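Serine/threonine-protein phosphatase 2A regulatory subunit B'' subunit alpha (Homo sapiens, PDB 4I5J) binds calcium through an EF hand and, as a regulatory B'' subunit of protein phosphatase 2A, might modulate the substrate selectivity, activity and localization of the catalytic enzyme. Local coordinates at residues R197-D202 and H264-T269; E184-P189 and F270-K275; F176-I181 and N188-E193. All blocks are in the same frame, centred on the assembly; numbering follows the deposited sequence.

Contact 1 (R197-D202 and H264-T269); sequences RCMDVD and HIFYDT. With CA (calcium ion), chain B.
The thioether of Met199 fills the angle between two aromatic rings of helix 263-271, and this one side chain carries the whole contact. Its SD lies at the edge of the Tyr267 ring, near the ring plane, 3.6 Å from CD2 of Tyr267. Against Phe266 the same sulfur stands obliquely, 4.1 Å from CE2 of that ring, so both are Met-aromatic contacts. CG of Met199 is anti to its own carbonyl carbon (chi1 -68°), and the side chain extends toward the rings before bending at chi3. All three residues are buried; Leu212 and Phe215 of helix 209-226 and Ile150 also pack on Met199.

Met199 ends the incoming helix of a calcium-loaded EF hand, a helix-loop-helix whose outgoing helix is 209-226. One residue on, Asp200 leaves helical geometry and opens the loop.

Metal coordination follows at once. The calcium ion is held by OD1 of Asp200 and by OD1 of Asp202, each at 2.3 Å, and by a water at 2.4 Å from the calcium ion; that water also donates to OD2 of Asp202. Asp204, the carbonyl of Val206 and Glu211 complete the site, while OD2 of Asp200 accepts from the backbone N of Gly205.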
loop_
_atom_site.group_PDB
_atom_site.type_symbol
_atom_site.label_atom_id
_atom_site.label_comp_id
_atom_site.label_asym_id
_atom_site.label_seq_id
_atom_site.Cartn_x
_atom_site.Cartn_y
_atom_site.Cartn_z
ATOM N N ARG A 197 9.127 -5.523 1.669
ATOM C CA ARG A 197 9.328 -5.574 3.116
ATOM C C ARG A 197 8.683 -6.824 3.719
ATOM O O ARG A 197 9.152 -7.358 4.735
ATOM C CB ARG A 197 8.684 -4.347 3.764
ATOM C CG ARG A 197 9.524 -3.110 3.718
ATOM C CD ARG A 197 8.667 -1.860 3.880
ATOM N NE ARG A 197 9.536 -0.700 3.989
ATOM C CZ ARG A 197 9.703 -0.007 5.106
ATOM N NH1 ARG A 197 9.028 -0.340 6.207
ATOM N NH2 ARG A 197 10.522 1.036 5.109
ATOM N N CYS A 198 7.571 -7.270 3.128
ATOM C CA CYS A 198 6.940 -8.493 3.638
ATOM C C CYS A 198 7.782 -9.723 3.300
ATOM O O CYS A 198 7.917 -10.625 4.122
ATOM C CB CYS A 198 5.534 -8.675 3.079
ATOM S SG CYS A 198 4.372 -7.474 3.691
ATOM N N MET A 199 8.348 -9.753 2.096
ATOM C CA MET A 199 9.186 -10.884 1.680
ATOM C C MET A 199 10.565 -10.876 2.316
ATOM O O MET A 199 11.182 -11.934 2.482
ATOM C CB MET A 199 9.320 -10.952 0.160
ATOM C CG MET A 199 8.007 -11.324 -0.530
ATOM S SD MET A 199 8.248 -11.799 -2.258
ATOM C CE MET A 199 9.161 -13.340 -2.000
ATOM N N ASP A 200 11.052 -9.697 2.685
ATOM C CA ASP A 200 12.361 -9.612 3.323
ATOM C C ASP A 200 12.259 -10.052 4.778
ATOM O O ASP A 200 12.353 -9.232 5.689
ATOM C CB ASP A 200 12.918 -8.189 3.226
ATOM C CG ASP A 200 14.354 -8.089 3.707
ATOM O OD1 ASP A 200 14.975 -9.135 3.953
ATOM O OD2 ASP A 200 14.866 -6.962 3.840
ATOM N N VAL A 201 12.064 -11.351 4.987
ATOM C CA VAL A 201 11.817 -11.879 6.323
ATOM C C VAL A 201 12.803 -11.381 7.382
ATOM O O VAL A 201 12.384 -10.900 8.435
ATOM C CB VAL A 201 11.825 -13.403 6.325
ATOM C CG1 VAL A 201 11.644 -13.939 7.757
ATOM C CG2 VAL A 201 10.751 -13.942 5.394
ATOM N N ASP A 202 14.102 -11.478 7.106
ATOM C CA ASP A 202 15.110 -11.103 8.105
ATOM C C ASP A 202 15.407 -9.606 8.097
ATOM O O ASP A 202 16.191 -9.116 8.899
ATOM C CB ASP A 202 16.407 -11.919 7.930
ATOM C CG ASP A 202 17.081 -11.692 6.573
ATOM O OD1 ASP A 202 16.756 -10.707 5.884
ATOM O OD2 ASP A 202 17.939 -12.517 6.179
ATOM N N HIS A 264 5.351 -7.417 -10.069
ATOM C CA HIS A 264 4.039 -7.957 -9.735
ATOM C C HIS A 264 3.936 -9.434 -10.068
ATOM O O HIS A 264 3.264 -10.192 -9.366
ATOM C CB HIS A 264 2.920 -7.165 -10.431
ATOM C CG HIS A 264 3.028 -7.134 -11.921
ATOM N ND1 HIS A 264 3.966 -6.367 -12.583
ATOM C CD2 HIS A 264 2.311 -7.760 -12.883
ATOM C CE1 HIS A 264 3.829 -6.532 -13.885
ATOM N NE2 HIS A 264 2.832 -7.375 -14.094
ATOM N N ILE A 265 4.606 -9.842 -11.138
ATOM C CA ILE A 265 4.627 -11.246 -11.518
ATOM C C ILE A 265 5.417 -12.057 -10.507
ATOM O O ILE A 265 4.947 -13.096 -10.031
ATOM C CB ILE A 265 5.216 -11.428 -12.911
ATOM C CG1 ILE A 265 4.274 -10.803 -13.944
ATOM C CG2 ILE A 265 5.415 -12.889 -13.208
ATOM C CD1 ILE A 265 4.751 -10.984 -15.369
ATOM N N PHE A 266 6.616 -11.575 -10.192
ATOM C CA PHE A 266 7.463 -12.128 -9.132
ATOM C C PHE A 266 6.640 -12.336 -7.855
ATOM O O PHE A 266 6.509 -13.452 -7.347
ATOM C CB PHE A 266 8.610 -11.143 -8.876
ATOM C CG PHE A 266 9.623 -11.602 -7.849
ATOM C CD1 PHE A 266 10.650 -12.462 -8.199
ATOM C CD2 PHE A 266 9.578 -11.128 -6.553
ATOM C CE1 PHE A 266 11.592 -12.859 -7.268
ATOM C CE2 PHE A 266 10.521 -11.526 -5.619
ATOM C CZ PHE A 266 11.521 -12.386 -5.973
ATOM N N TYR A 267 6.019 -11.266 -7.379
ATOM C CA TYR A 267 5.203 -11.331 -6.165
ATOM C C TYR A 267 4.050 -12.360 -6.201
ATOM O O TYR A 267 3.866 -13.141 -5.260
ATOM C CB TYR A 267 4.683 -9.926 -5.808
ATOM C CG TYR A 267 5.780 -8.968 -5.359
ATOM C CD1 TYR A 267 5.732 -7.623 -5.688
ATOM C CD2 TYR A 267 6.851 -9.412 -4.587
ATOM C CE1 TYR A 267 6.709 -6.751 -5.277
ATOM C CE2 TYR A 267 7.846 -8.540 -4.168
ATOM C CZ TYR A 267 7.774 -7.214 -4.521
ATOM O OH TYR A 267 8.747 -6.329 -4.106
ATOM N N ASP A 268 3.266 -12.360 -7.270
ATOM C CA ASP A 268 2.186 -13.342 -7.418
ATOM C C ASP A 268 2.715 -14.765 -7.346
ATOM O O ASP A 268 2.131 -15.637 -6.703
ATOM C CB ASP A 268 1.449 -13.137 -8.749
ATOM C CG ASP A 268 0.663 -11.840 -8.788
ATOM O OD1 ASP A 268 0.285 -11.324 -7.705
ATOM O OD2 ASP A 268 0.424 -11.339 -9.906
ATOM N N THR A 269 3.835 -14.983 -8.018
ATOM C CA THR A 269 4.456 -16.284 -8.092
ATOM C C THR A 269 4.759 -16.806 -6.690
ATOM O O THR A 269 4.638 -17.993 -6.441
ATOM C CB THR A 269 5.740 -16.188 -8.930
ATOM O OG1 THR A 269 5.403 -15.778 -10.262
ATOM C CG2 THR A 269 6.475 -17.505 -8.979
HETATM CA CA CA B . 16.440 -10.840 3.583
HETATM O O HOH W 1 18.283 -12.404 3.638
#

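Contact 2 (E184-P189 and F270-K275); sequences EDKRNP and FFNLEK
Lys186 and Phe271 meet where two backbones turn between helices. In 184-189 the chain leaves helix 173-184 at Asp185 and runs without regular structure to Asn188, the N-cap of helix 189-199; in 270-275 it passes from helix 263-271 into helix 273-277, with Asn272 as the N-cap. Each turn is braced by a side chain. OD1 of Asp185 accepts from the backbone N of Arg187 at 2.9 Å, forming an Asx turn in which the N-H comes from above the carboxylate plane. OD1 of Asn272 takes the backbone N-H of Lys275 at 3.0 Å, a nearly straight capping bond (164°) whose donor stands above the amide's carbonyl plane.

The turn at 184-189 joins two helices within the EF-hand domain pair, and the contact places it against the C-terminal helices of the chain. No hydrogen bond crosses between the segments.

Lys186 makes the main approach. Its aliphatic chain and the Phe271 side chain slide past each other in opposite directions, with CE of Lys186 4.1 Å from CE1 of Phe271 and oblique to the ring. The other neighbours of that ring include Trp195 and Met199 of helix 189-199.

A bend about the CD-CE bond of Lys186 (chi4 64°) turns the ammonium group aside. There Lys186 and Lys275 reach toward each other tip to tip, their NZ atoms 3.9 Å apart. Both lysine chains lie beside Asp268, whose OD1 makes a long, weak ion pair with NZ of Lys186 and probably eases the closeness of the two ammonium groups. NZ of Lys186 also makes a weak hydrogen bond to the carbonyl O of Glu183.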
loop_
_atom_site.group_PDB
_atom_site.type_symbol
_atom_site.label_atom_id
_atom_site.label_comp_id
_atom_site.label_asym_id
_atom_site.label_seq_id
_atom_site.Cartn_x
_atom_site.Cartn_y
_atom_site.Cartn_z
ATOM N N GLU A 184 -4.099 -4.579 -4.728
ATOM C CA GLU A 184 -4.746 -4.380 -6.018
ATOM C C GLU A 184 -3.820 -3.834 -7.094
ATOM O O GLU A 184 -4.014 -4.115 -8.273
ATOM C CB GLU A 184 -5.962 -3.472 -5.850
ATOM C CG GLU A 184 -6.933 -4.021 -4.816
ATOM C CD GLU A 184 -8.307 -3.375 -4.873
ATOM O OE1 GLU A 184 -8.397 -2.180 -5.252
ATOM O OE2 GLU A 184 -9.297 -4.071 -4.540
ATOM N N ASP A 185 -2.822 -3.053 -6.686
ATOM C CA ASP A 185 -1.908 -2.426 -7.638
ATOM C C ASP A 185 -0.444 -2.728 -7.316
ATOM O O ASP A 185 0.175 -2.006 -6.547
ATOM C CB ASP A 185 -2.120 -0.910 -7.618
ATOM C CG ASP A 185 -1.186 -0.178 -8.567
ATOM O OD1 ASP A 185 -0.542 -0.851 -9.414
ATOM O OD2 ASP A 185 -1.110 1.074 -8.474
ATOM N N LYS A 186 0.132 -3.767 -7.910
ATOM C CA LYS A 186 1.539 -4.047 -7.636
ATOM C C LYS A 186 2.469 -3.365 -8.641
ATOM O O LYS A 186 3.589 -3.830 -8.859
ATOM C CB LYS A 186 1.824 -5.559 -7.573
ATOM C CG LYS A 186 1.202 -6.290 -6.395
ATOM C CD LYS A 186 1.554 -7.761 -6.385
ATOM C CE LYS A 186 0.735 -8.537 -5.352
ATOM N NZ LYS A 186 -0.760 -8.552 -5.613
ATOM N N ARG A 187 2.035 -2.254 -9.236
ATOM C CA ARG A 187 2.878 -1.593 -10.239
ATOM C C ARG A 187 3.391 -0.251 -9.785
ATOM O O ARG A 187 4.253 0.337 -10.421
ATOM C CB ARG A 187 2.152 -1.460 -11.574
ATOM C CG ARG A 187 1.665 -2.794 -12.067
ATOM C CD ARG A 187 1.434 -2.815 -13.547
ATOM N NE ARG A 187 0.681 -4.011 -13.900
ATOM C CZ ARG A 187 0.764 -4.626 -15.073
ATOM N NH1 ARG A 187 1.574 -4.156 -16.008
ATOM N NH2 ARG A 187 0.039 -5.713 -15.305
ATOM N N ASN A 188 2.870 0.238 -8.671
ATOM C CA ASN A 188 3.357 1.495 -8.156
ATOM C C ASN A 188 4.512 1.243 -7.192
ATOM O O ASN A 188 4.629 0.156 -6.628
ATOM C CB ASN A 188 2.206 2.316 -7.544
ATOM C CG ASN A 188 1.914 1.949 -6.126
ATOM O OD1 ASN A 188 2.667 2.314 -5.223
ATOM N ND2 ASN A 188 0.798 1.240 -5.904
ATOM N N PRO A 189 5.385 2.232 -7.003
ATOM C CA PRO A 189 6.585 1.946 -6.205
ATOM C C PRO A 189 6.330 1.719 -4.703
ATOM O O PRO A 189 7.144 1.060 -4.054
ATOM C CB PRO A 189 7.445 3.190 -6.422
ATOM C CG PRO A 189 6.457 4.271 -6.748
ATOM C CD PRO A 189 5.393 3.600 -7.555
ATOM N N PHE A 270 5.123 -15.919 -5.764
ATOM C CA PHE A 270 5.463 -16.340 -4.394
ATOM C C PHE A 270 4.361 -16.315 -3.349
ATOM O O PHE A 270 4.498 -16.954 -2.293
ATOM C CB PHE A 270 6.686 -15.584 -3.869
ATOM C CG PHE A 270 7.958 -15.984 -4.552
ATOM C CD1 PHE A 270 8.571 -15.142 -5.469
ATOM C CD2 PHE A 270 8.512 -17.236 -4.315
ATOM C CE1 PHE A 270 9.729 -15.533 -6.114
ATOM C CE2 PHE A 270 9.657 -17.639 -4.964
ATOM C CZ PHE A 270 10.275 -16.787 -5.861
ATOM N N PHE A 271 3.278 -15.580 -3.598
ATOM C CA PHE A 271 2.247 -15.512 -2.567
ATOM C C PHE A 271 0.808 -15.222 -3.007
ATOM O O PHE A 271 -0.054 -15.010 -2.159
ATOM C CB PHE A 271 2.672 -14.593 -1.414
ATOM C CG PHE A 271 2.903 -13.159 -1.813
ATOM C CD1 PHE A 271 1.830 -12.312 -2.050
ATOM C CD2 PHE A 271 4.184 -12.647 -1.903
ATOM C CE1 PHE A 271 2.033 -10.994 -2.395
ATOM C CE2 PHE A 271 4.395 -11.330 -2.250
ATOM C CZ PHE A 271 3.312 -10.501 -2.498
ATOM N N ASN A 272 0.547 -15.228 -4.314
ATOM C CA ASN A 272 -0.829 -15.147 -4.834
ATOM C C ASN A 272 -1.051 -16.311 -5.812
ATOM O O ASN A 272 -0.921 -16.156 -7.031
ATOM C CB ASN A 272 -1.111 -13.773 -5.478
ATOM C CG ASN A 272 -2.606 -13.534 -5.771
ATOM O OD1 ASN A 272 -3.319 -14.424 -6.241
ATOM N ND2 ASN A 272 -3.070 -12.315 -5.503
ATOM N N LEU A 273 -1.353 -17.483 -5.255
ATOM C CA LEU A 273 -1.412 -18.735 -6.024
ATOM C C LEU A 273 -2.375 -18.638 -7.185
ATOM O O LEU A 273 -2.103 -19.160 -8.257
ATOM C CB LEU A 273 -1.836 -19.900 -5.123
ATOM C CG LEU A 273 -1.850 -21.323 -5.701
ATOM C CD1 LEU A 273 -0.473 -21.702 -6.245
ATOM C CD2 LEU A 273 -2.305 -22.337 -4.642
ATOM N N GLU A 274 -3.506 -17.974 -6.949
ATOM C CA GLU A 274 -4.543 -17.758 -7.954
ATOM C C GLU A 274 -4.042 -16.943 -9.137
ATOM O O GLU A 274 -4.215 -17.337 -10.288
ATOM C CB GLU A 274 -5.741 -17.031 -7.331
ATOM C CG GLU A 274 -6.701 -17.903 -6.531
ATOM C CD GLU A 274 -7.943 -17.131 -6.091
ATOM O OE1 GLU A 274 -7.787 -15.988 -5.605
ATOM O OE2 GLU A 274 -9.073 -17.658 -6.242
ATOM N N LYS A 275 -3.444 -15.790 -8.854
ATOM C CA LYS A 275 -2.883 -14.936 -9.902
ATOM C C LYS A 275 -1.655 -15.573 -10.563
ATOM O O LYS A 275 -1.236 -15.139 -11.634
ATOM C CB LYS A 275 -2.523 -13.540 -9.360
ATOM C CG LYS A 275 -3.699 -12.623 -9.049
ATOM C CD LYS A 275 -3.227 -11.218 -8.634
ATOM C CE LYS A 275 -4.411 -10.252 -8.412
ATOM N NZ LYS A 275 -4.046 -8.997 -7.667
#

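Contact 3 (F176-I181 and N188-E193); sequences FVWFLI and NPTSIE
The indole of Trp178 reaches across to Thr190, whose methyl CG2 lies 3.8 Å from CZ3 of Trp178 and slightly farther from its CE3. The methyl comes in obliquely, and the two side chains cross at about a right angle. The torsion about CA-CB of Thr190 sets CG2 anti to the backbone N, which brings the methyl to the indole and leaves OG1 beside that N; OG1 is hydrogen-bonded to the carbonyl O of Tyr70. NE1 of the indole is hydrogen-bonded to OE1 of Gln66.

A second, looser touch brings CG2 of Ile181 within 4.5 Å of ND2 of Asn188. The other end of that amide caps helix 189-199: OD1 of Asn188 accepts from the backbone N of Ser191 at 3.1 Å in a fairly straight bond (165°), and more weakly from the N of Thr190. Both donors lie in the first turn of the helix.

The contact thus joins helix 173-184 to the start of helix 189-199 across the short connection between them, inside the EF-hand domain pair. Helix 54-72 packs on both through Tyr70, which touches Ile181 and Ser191, while helix 112-125 takes Phe176 and Leu180 of helix 173-184.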
loop_
_atom_site.group_PDB
_atom_site.type_symbol
_atom_site.label_atom_id
_atom_site.label_comp_id
_atom_site.label_asym_id
_atom_site.label_seq_id
_atom_site.Cartn_x
_atom_site.Cartn_y
_atom_site.Cartn_z
ATOM N N PHE A 176 -5.225 -0.914 6.714
ATOM C CA PHE A 176 -5.948 -1.671 5.710
ATOM C C PHE A 176 -5.900 -0.934 4.372
ATOM O O PHE A 176 -5.770 -1.563 3.320
ATOM C CB PHE A 176 -7.400 -1.909 6.126
ATOM C CG PHE A 176 -8.198 -2.592 5.069
ATOM C CD1 PHE A 176 -7.938 -3.915 4.747
ATOM C CD2 PHE A 176 -9.148 -1.906 4.357
ATOM C CE1 PHE A 176 -8.652 -4.554 3.756
ATOM C CE2 PHE A 176 -9.888 -2.539 3.367
ATOM C CZ PHE A 176 -9.626 -3.865 3.057
ATOM N N VAL A 177 -6.008 0.395 4.417
ATOM C CA VAL A 177 -5.866 1.212 3.207
ATOM C C VAL A 177 -4.583 0.889 2.440
ATOM O O VAL A 177 -4.617 0.689 1.221
ATOM C CB VAL A 177 -5.970 2.729 3.507
ATOM C CG1 VAL A 177 -5.880 3.525 2.211
ATOM C CG2 VAL A 177 -7.328 3.048 4.191
ATOM N N TRP A 178 -3.458 0.806 3.151
ATOM C CA TRP A 178 -2.162 0.502 2.529
ATOM C C TRP A 178 -2.140 -0.896 1.978
ATOM O O TRP A 178 -1.662 -1.124 0.866
ATOM C CB TRP A 178 -1.042 0.625 3.567
ATOM C CG TRP A 178 -0.727 2.042 3.921
ATOM C CD1 TRP A 178 -1.532 2.910 4.602
ATOM C CD2 TRP A 178 0.473 2.761 3.621
ATOM N NE1 TRP A 178 -0.912 4.123 4.739
ATOM C CE2 TRP A 178 0.319 4.066 4.143
ATOM C CE3 TRP A 178 1.658 2.441 2.953
ATOM C CZ2 TRP A 178 1.305 5.036 4.043
ATOM C CZ3 TRP A 178 2.645 3.426 2.838
ATOM C CH2 TRP A 178 2.457 4.706 3.387
ATOM N N PHE A 179 -2.630 -1.850 2.769
ATOM C CA PHE A 179 -2.785 -3.206 2.279
ATOM C C PHE A 179 -3.634 -3.243 1.011
ATOM O O PHE A 179 -3.191 -3.755 -0.017
ATOM C CB PHE A 179 -3.431 -4.126 3.324
ATOM C CG PHE A 179 -3.869 -5.437 2.748
ATOM C CD1 PHE A 179 -2.943 -6.447 2.522
ATOM C CD2 PHE A 179 -5.197 -5.650 2.384
ATOM C CE1 PHE A 179 -3.329 -7.652 1.959
ATOM C CE2 PHE A 179 -5.599 -6.860 1.821
ATOM C CZ PHE A 179 -4.668 -7.861 1.606
ATOM N N LEU A 180 -4.857 -2.715 1.080
ATOM C CA LEU A 180 -5.768 -2.817 -0.064
ATOM C C LEU A 180 -5.149 -2.243 -1.342
ATOM O O LEU A 180 -5.174 -2.904 -2.386
ATOM C CB LEU A 180 -7.118 -2.151 0.231
ATOM C CG LEU A 180 -8.232 -2.312 -0.811
ATOM C CD1 LEU A 180 -9.595 -1.940 -0.223
ATOM C CD2 LEU A 180 -8.024 -1.418 -2.007
ATOM N N ILE A 181 -4.618 -1.018 -1.266
ATOM C CA ILE A 181 -4.030 -0.375 -2.440
ATOM C C ILE A 181 -2.880 -1.208 -3.006
ATOM O O ILE A 181 -2.727 -1.350 -4.226
ATOM C CB ILE A 181 -3.568 1.058 -2.120
ATOM C CG1 ILE A 181 -4.779 1.906 -1.712
ATOM C CG2 ILE A 181 -2.866 1.683 -3.330
ATOM C CD1 ILE A 181 -4.427 3.306 -1.249
ATOM N N ASN A 188 2.870 0.238 -8.671
ATOM C CA ASN A 188 3.357 1.495 -8.156
ATOM C C ASN A 188 4.512 1.243 -7.192
ATOM O O ASN A 188 4.629 0.156 -6.628
ATOM C CB ASN A 188 2.206 2.316 -7.544
ATOM C CG ASN A 188 1.914 1.949 -6.126
ATOM O OD1 ASN A 188 2.667 2.314 -5.223
ATOM N ND2 ASN A 188 0.798 1.240 -5.904
ATOM N N PRO A 189 5.385 2.232 -7.003
ATOM C CA PRO A 189 6.585 1.946 -6.205
ATOM C C PRO A 189 6.330 1.719 -4.703
ATOM O O PRO A 189 7.144 1.060 -4.054
ATOM C CB PRO A 189 7.445 3.190 -6.422
ATOM C CG PRO A 189 6.457 4.271 -6.748
ATOM C CD PRO A 189 5.393 3.600 -7.555
ATOM N N THR A 190 5.241 2.249 -4.146
ATOM C CA THR A 190 4.978 2.002 -2.737
ATOM C C THR A 190 4.595 0.549 -2.533
ATOM O O THR A 190 5.074 -0.121 -1.611
ATOM C CB THR A 190 3.862 2.898 -2.174
ATOM O OG1 THR A 190 4.234 4.269 -2.318
ATOM C CG2 THR A 190 3.653 2.606 -0.693
ATOM N N SER A 191 3.713 0.067 -3.391
ATOM C CA SER A 191 3.282 -1.318 -3.313
ATOM C C SER A 191 4.459 -2.291 -3.435
ATOM O O SER A 191 4.581 -3.257 -2.649
ATOM C CB SER A 191 2.290 -1.598 -4.424
ATOM O OG SER A 191 1.925 -2.968 -4.411
ATOM N N ILE A 192 5.328 -2.033 -4.409
ATOM C CA ILE A 192 6.493 -2.888 -4.641
ATOM C C ILE A 192 7.373 -2.908 -3.400
ATOM O O ILE A 192 7.919 -3.949 -3.046
ATOM C CB ILE A 192 7.301 -2.448 -5.877
ATOM C CG1 ILE A 192 6.429 -2.524 -7.127
ATOM C CG2 ILE A 192 8.588 -3.323 -6.073
ATOM C CD1 ILE A 192 7.113 -1.917 -8.366
ATOM N N GLU A 193 7.488 -1.774 -2.715
ATOM C CA GLU A 193 8.275 -1.750 -1.486
ATOM C C GLU A 193 7.542 -2.492 -0.378
ATOM O O GLU A 193 8.149 -3.236 0.406
ATOM C CB GLU A 193 8.564 -0.319 -1.040
ATOM C CG GLU A 193 9.234 -0.298 0.309
ATOM C CD GLU A 193 9.976 0.985 0.562
ATOM O OE1 GLU A 193 9.936 1.862 -0.331
ATOM O OE2 GLU A 193 10.582 1.110 1.654
#

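In the fold
Along the chain, contact 3 closes before contact 1 opens, and contact 1 is nested inside the long loop closed by contact 2. Contacts 2 and 3 share Asn188 and Pro189, with centres 10 Å apart. Helix 189-199 serves contact 3 at its start and contact 1 at its end, 13 Å away between centres, and a probable hydrogen bond from Tyr267 OH to Ile192 O links these two. Contacts 1 and 2, 9 Å apart between centres, both use helix 263-271. That helix packs against the incoming helix of the EF hand, and the start of helix 273-277 reaches the turn before it; helix 189-199 runs from the middle of this regulatory-subunit fragment to the calcium loop.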